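Local coordinates for protein TqaA (Penicillium aethiopicum, PDB 5DLK) that probably closes the macrocycle of a fungal nonribosomal peptide as the terminal condensation-like (CT) domain of a much longer synthetase, at residues A[133-136]-A[137-141]; A[297-301]-A[302-306]; A[450-453]-A[454-458]. One frame throughout, in Å; residues are numbered along the deposited sequence.

Contact 1. Residues A[133-136]-A[137-141]; sequences MEVC and KALWD
Val135 and Leu139 meet one turn apart on helix 132-144, the connecting helix of a beta-alpha-beta crossover that links strand 122-125 to its parallel neighbour 158-163 in the N-terminal lobe of the condensation fold. Their methyls touch lightly, CG1 of Val135 lying 4.3 Å from CD1 of Leu139. Beneath them Leu139 N donates to Val135 O at 3.0 Å, and CG of Leu139 comes down over that same oxygen at 3.5 Å.

A different side of the helix is turned to the mixed sheet. Cys136 is buried there against Val171 and Thr173, and Met133 reaches Val171 and strands 67-75 and 407-415. Trp140 N bonds to Cys136 O at 2.9 Å, while CB of Trp140 also rests on this carbonyl oxygen at 3.4 Å. With CG anti to the backbone N (chi1 178°), the indole leaves the helix and meets the rings of Phe67 and Phe413, its plane nearly parallel to that of Phe67.

Lys137 runs along the helix toward its C-terminal end. Its N is bonded to Met133 O at 2.8 Å, and its side chain bends at chi2, chi3 and chi4 to bring NZ forward to Asp141. That carboxylate has both oxygens engaged: OD1 takes Trp145 NE1, and OD2 receives Lys137 NZ on its syn lone pair at 2.9 Å, a salt bridge across one helical turn.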
loop_
_atom_site.group_PDB
_atom_site.type_symbol
_atom_site.label_atom_id
_atom_site.label_comp_id
_atom_site.label_asym_id
_atom_site.label_seq_id
_atom_site.Cartn_x
_atom_site.Cartn_y
_atom_site.Cartn_z
ATOM N N MET A 133 -18.495 16.351 10.333
ATOM C CA MET A 133 -18.084 15.001 9.945
ATOM C C MET A 133 -19.239 14.273 9.253
ATOM O O MET A 133 -19.025 13.554 8.275
ATOM C CB MET A 133 -17.587 14.192 11.148
ATOM C CG MET A 133 -16.986 12.830 10.748
ATOM S SD MET A 133 -15.528 12.923 9.676
ATOM C CE MET A 133 -14.293 13.567 10.801
ATOM N N GLU A 134 -20.465 14.493 9.727
ATOM C CA GLU A 134 -21.636 13.855 9.135
ATOM C C GLU A 134 -21.880 14.340 7.708
ATOM O O GLU A 134 -22.369 13.586 6.863
ATOM C CB GLU A 134 -22.884 14.094 9.999
ATOM C CG GLU A 134 -22.839 13.336 11.335
ATOM C CD GLU A 134 -23.998 13.689 12.252
ATOM O OE1 GLU A 134 -25.030 14.183 11.741
ATOM O OE2 GLU A 134 -23.873 13.463 13.481
ATOM N N VAL A 135 -21.561 15.602 7.444
ATOM C CA VAL A 135 -21.608 16.120 6.080
ATOM C C VAL A 135 -20.562 15.400 5.211
ATOM O O VAL A 135 -20.849 14.997 4.086
ATOM C CB VAL A 135 -21.352 17.637 6.047
ATOM C CG1 VAL A 135 -21.137 18.133 4.609
ATOM C CG2 VAL A 135 -22.516 18.371 6.725
ATOM N N CYS A 136 -19.354 15.276 5.739
ATOM C CA CYS A 136 -18.276 14.578 5.029
ATOM C C CYS A 136 -18.685 13.142 4.702
ATOM O O CYS A 136 -18.465 12.656 3.586
ATOM C CB CYS A 136 -16.993 14.570 5.856
ATOM S SG CYS A 136 -16.172 16.162 6.067
ATOM N N LYS A 137 -19.282 12.467 5.678
ATOM C CA LYS A 137 -19.710 11.085 5.477
ATOM C C LYS A 137 -20.810 11.012 4.429
ATOM O O LYS A 137 -20.810 10.122 3.598
ATOM C CB LYS A 137 -20.178 10.459 6.798
ATOM C CG LYS A 137 -20.420 8.950 6.746
ATOM C CD LYS A 137 -19.156 8.196 6.275
ATOM C CE LYS A 137 -19.042 6.809 6.925
ATOM N NZ LYS A 137 -20.256 5.970 6.708
ATOM N N ALA A 138 -21.743 11.966 4.433
ATOM C CA ALA A 138 -22.795 11.961 3.419
ATOM C C ALA A 138 -22.249 12.146 1.998
ATOM O O ALA A 138 -22.760 11.540 1.062
ATOM C CB ALA A 138 -23.850 13.064 3.720
ATOM N N LEU A 139 -21.249 13.010 1.831
ATOM C CA LEU A 139 -20.678 13.251 0.514
ATOM C C LEU A 139 -19.874 12.015 0.072
ATOM O O LEU A 139 -19.902 11.626 -1.097
ATOM C CB LEU A 139 -19.777 14.496 0.524
ATOM C CG LEU A 139 -20.526 15.828 0.697
ATOM C CD1 LEU A 139 -19.484 16.916 0.880
ATOM C CD2 LEU A 139 -21.395 16.082 -0.523
ATOM N N TRP A 140 -19.182 11.411 1.030
ATOM C CA TRP A 140 -18.396 10.184 0.782
ATOM C C TRP A 140 -19.276 9.044 0.266
ATOM O O TRP A 140 -19.067 8.532 -0.835
ATOM C CB TRP A 140 -17.695 9.767 2.070
ATOM C CG TRP A 140 -16.869 8.492 1.991
ATOM C CD1 TRP A 140 -17.184 7.278 2.538
ATOM C CD2 TRP A 140 -15.586 8.328 1.357
ATOM N NE1 TRP A 140 -16.169 6.370 2.292
ATOM C CE2 TRP A 140 -15.187 6.984 1.561
ATOM C CE3 TRP A 140 -14.735 9.185 0.650
ATOM C CZ2 TRP A 140 -13.968 6.478 1.078
ATOM C CZ3 TRP A 140 -13.527 8.679 0.160
ATOM C CH2 TRP A 140 -13.157 7.339 0.384
ATOM N N ASP A 141 -20.274 8.662 1.056
ATOM C CA ASP A 141 -21.203 7.596 0.683
ATOM C C ASP A 141 -22.150 7.934 -0.453
ATOM O O ASP A 141 -22.623 7.048 -1.156
ATOM C CB ASP A 141 -22.032 7.173 1.895
ATOM C CG ASP A 141 -21.217 6.398 2.910
ATOM O OD1 ASP A 141 -20.234 5.734 2.506
ATOM O OD2 ASP A 141 -21.558 6.444 4.106
#

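Contact 2. Residues A[297-301]-A[302-306]; sequences YHLGS and RDVVF
Ser301 points its hydroxyl across the bend at the backbone of Asp303, and Leu299 and Val304 turn their side chains toward each other beside it. The serine OG lies anti to its own nitrogen (chi1 177°), which brings it within reach of the amide two residues on; there it accepts Asp303 N at 3.1 Å, in a nearly straight bond with an N-H...O angle of 166°. A side-chain oxygen taking that amide makes this an ST turn. Val304 slips CG1 in alongside, 3.9 Å from Ser301 OG and 4.1 Å from Ser301 CB. From a second direction, roughly at right angles to the line to OG, the same methyl meets CD1 of Leu299 at 4.2 Å, so one valine branch touches both Leu299 and the turn serine.

The chain is changing from helix 283-299 to strand 303-310 here. Gly300 ends the helix in a Schellman motif with positive phi (62°), and one of the return bonds, Gly300 N to Tyr297 O, is weak at 3.3 Å. The strand is at once paired with strand 329-336, Val304 bonding through its backbone to Val335.

The charged side chains turn outward from the bend. The carboxylate of Asp303 leads away to a salt bridge with Arg334 on that neighbouring strand. Arg302, extended from CG to NE, stretches over the surface toward Glu339 and Asp340, with which it forms long, weak ion pairs.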
loop_
_atom_site.group_PDB
_atom_site.type_symbol
_atom_site.label_atom_id
_atom_site.label_comp_id
_atom_site.label_asym_id
_atom_site.label_seq_id
_atom_site.Cartn_x
_atom_site.Cartn_y
_atom_site.Cartn_z
ATOM N N TYR A 297 0.861 -27.920 5.876
ATOM C CA TYR A 297 -0.096 -28.925 6.347
ATOM C C TYR A 297 -1.254 -29.137 5.375
ATOM O O TYR A 297 -1.548 -30.270 4.969
ATOM C CB TYR A 297 -0.631 -28.512 7.717
ATOM C CG TYR A 297 -1.693 -29.457 8.235
ATOM C CD1 TYR A 297 -1.353 -30.707 8.734
ATOM C CD2 TYR A 297 -3.037 -29.106 8.187
ATOM C CE1 TYR A 297 -2.322 -31.573 9.197
ATOM C CE2 TYR A 297 -4.010 -29.964 8.645
ATOM C CZ TYR A 297 -3.650 -31.187 9.148
ATOM O OH TYR A 297 -4.630 -32.031 9.601
ATOM N N HIS A 298 -1.925 -28.058 4.989
ATOM C CA HIS A 298 -3.115 -28.206 4.150
ATOM C C HIS A 298 -2.772 -28.655 2.729
ATOM O O HIS A 298 -3.534 -29.410 2.115
ATOM C CB HIS A 298 -3.918 -26.910 4.171
ATOM C CG HIS A 298 -4.738 -26.769 5.415
ATOM N ND1 HIS A 298 -5.845 -27.556 5.654
ATOM C CD2 HIS A 298 -4.586 -25.987 6.510
ATOM C CE1 HIS A 298 -6.363 -27.241 6.830
ATOM N NE2 HIS A 298 -5.621 -26.291 7.373
ATOM N N LEU A 299 -1.600 -28.269 2.232
ATOM C CA LEU A 299 -1.209 -28.646 0.881
ATOM C C LEU A 299 -0.480 -29.996 0.825
ATOM O O LEU A 299 -0.232 -30.509 -0.261
ATOM C CB LEU A 299 -0.298 -27.565 0.254
ATOM C CG LEU A 299 -0.924 -26.167 0.135
ATOM C CD1 LEU A 299 0.125 -25.163 -0.370
ATOM C CD2 LEU A 299 -2.144 -26.232 -0.804
ATOM N N GLY A 300 -0.102 -30.535 1.985
ATOM C CA GLY A 300 0.703 -31.745 2.051
ATOM C C GLY A 300 2.058 -31.547 1.385
ATOM O O GLY A 300 2.536 -32.416 0.666
ATOM N N SER A 301 2.675 -30.397 1.649
ATOM C CA SER A 301 3.829 -29.947 0.886
ATOM C C SER A 301 4.978 -29.524 1.784
ATOM O O SER A 301 4.754 -28.928 2.834
ATOM C CB SER A 301 3.414 -28.778 -0.016
ATOM O OG SER A 301 4.531 -28.253 -0.727
ATOM N N ARG A 302 6.211 -29.824 1.385
ATOM C CA ARG A 302 7.361 -29.304 2.119
ATOM C C ARG A 302 8.028 -28.133 1.393
ATOM O O ARG A 302 9.142 -27.760 1.714
ATOM C CB ARG A 302 8.401 -30.409 2.352
ATOM C CG ARG A 302 7.935 -31.481 3.344
ATOM C CD ARG A 302 9.042 -32.529 3.584
ATOM N NE ARG A 302 8.546 -33.612 4.425
ATOM C CZ ARG A 302 7.889 -34.675 3.971
ATOM N NH1 ARG A 302 7.671 -34.816 2.669
ATOM N NH2 ARG A 302 7.462 -35.601 4.825
ATOM N N ASP A 303 7.366 -27.575 0.389
ATOM C CA ASP A 303 7.976 -26.492 -0.379
ATOM C C ASP A 303 6.840 -25.580 -0.805
ATOM O O ASP A 303 6.116 -25.916 -1.740
ATOM C CB ASP A 303 8.729 -27.070 -1.590
ATOM C CG ASP A 303 9.413 -26.013 -2.431
ATOM O OD1 ASP A 303 9.589 -24.868 -1.972
ATOM O OD2 ASP A 303 9.777 -26.331 -3.588
ATOM N N VAL A 304 6.620 -24.478 -0.085
ATOM C CA VAL A 304 5.434 -23.671 -0.381
ATOM C C VAL A 304 5.842 -22.279 -0.867
ATOM O O VAL A 304 6.892 -21.752 -0.482
ATOM C CB VAL A 304 4.500 -23.551 0.840
ATOM C CG1 VAL A 304 3.994 -24.941 1.279
ATOM C CG2 VAL A 304 5.190 -22.830 1.976
ATOM N N VAL A 305 5.033 -21.709 -1.754
ATOM C CA VAL A 305 5.282 -20.356 -2.228
ATOM C C VAL A 305 4.006 -19.565 -2.062
ATOM O O VAL A 305 2.945 -20.026 -2.474
ATOM C CB VAL A 305 5.733 -20.303 -3.715
ATOM C CG1 VAL A 305 5.967 -18.840 -4.138
ATOM C CG2 VAL A 305 7.027 -21.119 -3.904
ATOM N N PHE A 306 4.081 -18.416 -1.405
ATOM C CA PHE A 306 2.900 -17.547 -1.332
ATOM C C PHE A 306 3.358 -16.095 -1.470
ATOM O O PHE A 306 4.553 -15.813 -1.509
ATOM C CB PHE A 306 2.101 -17.790 -0.025
ATOM C CG PHE A 306 2.926 -17.710 1.243
ATOM C CD1 PHE A 306 3.672 -18.802 1.685
ATOM C CD2 PHE A 306 2.971 -16.536 1.979
ATOM C CE1 PHE A 306 4.432 -18.728 2.861
ATOM C CE2 PHE A 306 3.732 -16.448 3.149
ATOM C CZ PHE A 306 4.470 -17.541 3.588
#

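Contact 3. Residues A[450-453]-A[454-458]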
loop_
_atom_site.group_PDB
_atom_site.type_symbol
_atom_site.label_atom_id
_atom_site.label_comp_id
_atom_site.label_asym_id
_atom_site.label_seq_id
_atom_site.Cartn_x
_atom_site.Cartn_y
_atom_site.Cartn_z
ATOM N N THR A 450 -13.021 -16.974 9.416
ATOM C CA THR A 450 -12.876 -16.991 10.868
ATOM C C THR A 450 -11.897 -18.107 11.229
ATOM O O THR A 450 -11.038 -17.930 12.091
ATOM C CB THR A 450 -14.242 -17.188 11.611
ATOM O OG1 THR A 450 -15.071 -16.032 11.433
ATOM C CG2 THR A 450 -14.025 -17.360 13.103
ATOM N N GLU A 451 -12.014 -19.248 10.554
ATOM C CA GLU A 451 -11.141 -20.384 10.853
ATOM C C GLU A 451 -9.708 -20.086 10.446
ATOM O O GLU A 451 -8.768 -20.437 11.164
ATOM C CB GLU A 451 -11.621 -21.662 10.159
ATOM C CG GLU A 451 -10.814 -22.921 10.530
ATOM C CD GLU A 451 -10.892 -23.311 12.023
ATOM O OE1 GLU A 451 -11.708 -22.739 12.778
ATOM O OE2 GLU A 451 -10.132 -24.212 12.446
ATOM N N LEU A 452 -9.539 -19.430 9.302
ATOM C CA LEU A 452 -8.208 -19.026 8.864
ATOM C C LEU A 452 -7.562 -18.082 9.880
ATOM O O LEU A 452 -6.426 -18.289 10.279
ATOM C CB LEU A 452 -8.271 -18.351 7.490
ATOM C CG LEU A 452 -6.919 -17.870 6.969
ATOM C CD1 LEU A 452 -5.933 -19.024 6.799
ATOM C CD2 LEU A 452 -7.116 -17.080 5.668
ATOM N N ALA A 453 -8.283 -17.041 10.297
ATOM C CA ALA A 453 -7.720 -16.094 11.257
ATOM C C ALA A 453 -7.402 -16.785 12.586
ATOM O O ALA A 453 -6.378 -16.503 13.221
ATOM C CB ALA A 453 -8.689 -14.899 11.473
ATOM N N ASN A 454 -8.283 -17.690 13.006
ATOM C CA ASN A 454 -8.068 -18.453 14.230
ATOM C C ASN A 454 -6.841 -19.352 14.163
ATOM O O ASN A 454 -6.037 -19.379 15.089
ATOM C CB ASN A 454 -9.297 -19.305 14.543
ATOM C CG ASN A 454 -10.414 -18.483 15.177
ATOM O OD1 ASN A 454 -10.184 -17.354 15.621
ATOM N ND2 ASN A 454 -11.621 -19.037 15.212
ATOM N N ASN A 455 -6.724 -20.104 13.076
ATOM C CA ASN A 455 -5.601 -21.044 12.930
ATOM C C ASN A 455 -4.247 -20.329 12.862
ATOM O O ASN A 455 -3.290 -20.714 13.538
ATOM C CB ASN A 455 -5.761 -21.887 11.667
ATOM C CG ASN A 455 -6.910 -22.879 11.744
ATOM O OD1 ASN A 455 -7.314 -23.425 10.716
ATOM N ND2 ASN A 455 -7.468 -23.084 12.938
ATOM N N ILE A 456 -4.176 -19.310 12.011
ATOM C CA ILE A 456 -2.946 -18.525 11.865
ATOM C C ILE A 456 -2.551 -17.915 13.208
ATOM O O ILE A 456 -1.403 -18.014 13.622
ATOM C CB ILE A 456 -3.099 -17.387 10.818
ATOM C CG1 ILE A 456 -3.357 -17.951 9.410
ATOM C CG2 ILE A 456 -1.856 -16.499 10.798
ATOM C CD1 ILE A 456 -2.233 -18.845 8.873
ATOM N N SER A 457 -3.510 -17.298 13.903
ATOM C CA SER A 457 -3.184 -16.700 15.191
ATOM C C SER A 457 -2.755 -17.761 16.218
ATOM O O SER A 457 -1.845 -17.504 17.005
ATOM C CB SER A 457 -4.364 -15.863 15.714
ATOM O OG SER A 457 -5.486 -16.675 15.980
ATOM N N ALA A 458 -3.372 -18.943 16.192
ATOM C CA ALA A 458 -3.013 -20.016 17.118
ATOM C C ALA A 458 -1.575 -20.487 16.910
ATOM O O ALA A 458 -0.846 -20.755 17.869
ATOM C CB ALA A 458 -3.978 -21.204 16.970
HETATM O O HOH W 1 -13.206 -21.097 13.743
#
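Glu451 and Asn455 meet one turn apart in an i to i+4 polar contact along helix 446-465, which packs on the six-stranded sheet of the C-terminal lobe and beside helix 283-299. Asn455 ND2 donates to Glu451 OE2 at 2.9 Å. The carboxylate and amide planes stand 88° apart, and the nitrogen comes from above the carboxylate, 68° out of its plane. CG of Glu451, held anti to the backbone N (chi1 -175°), lies 3.5 Å from Asn455 OD1, and the bend at chi2 then swings the carboxylate to ND2.

One residue back, Thr450 and Asn454 lie side by side, CG2 of the threonine 3.6 Å from ND2 of the asparagine. That ND2 gives a hydrogen bond to a water at 3.0 Å. Leu452 and Ile456 run alongside each other too, CD1 to CG1 at 3.8 Å, and both press on Phe294 of helix 283-299. Ala453 faces the sheet at Val437.

Underneath, the main-chain bonds are regular, Ile456 N reaching Leu452 O at 3.0 Å. The amide N-H of Asn455 would offset some of the negative charge on Glu451, although an approach so far from the carboxylate plane probably makes for a modest bond.

How the contacts relate
From the N terminus the three contacts follow in series, and none nests in or crosses another. Contact 1 closes only turns of a crossover helix in the N-terminal lobe. Contact 2 closes the bend between helix 283-299 and strand 303-310, about 46 Å from contact 1 between centres and across the middle of the chain. Contact 3, again within a single helix, lies about 35 Å from contact 1 between centres. Contacts 2 and 3 are neighbours, with centres about 17 Å apart; they do not touch, but helix 283-299 joins them, because Thr291 receives Phe306 from the one and Ile456 from the other.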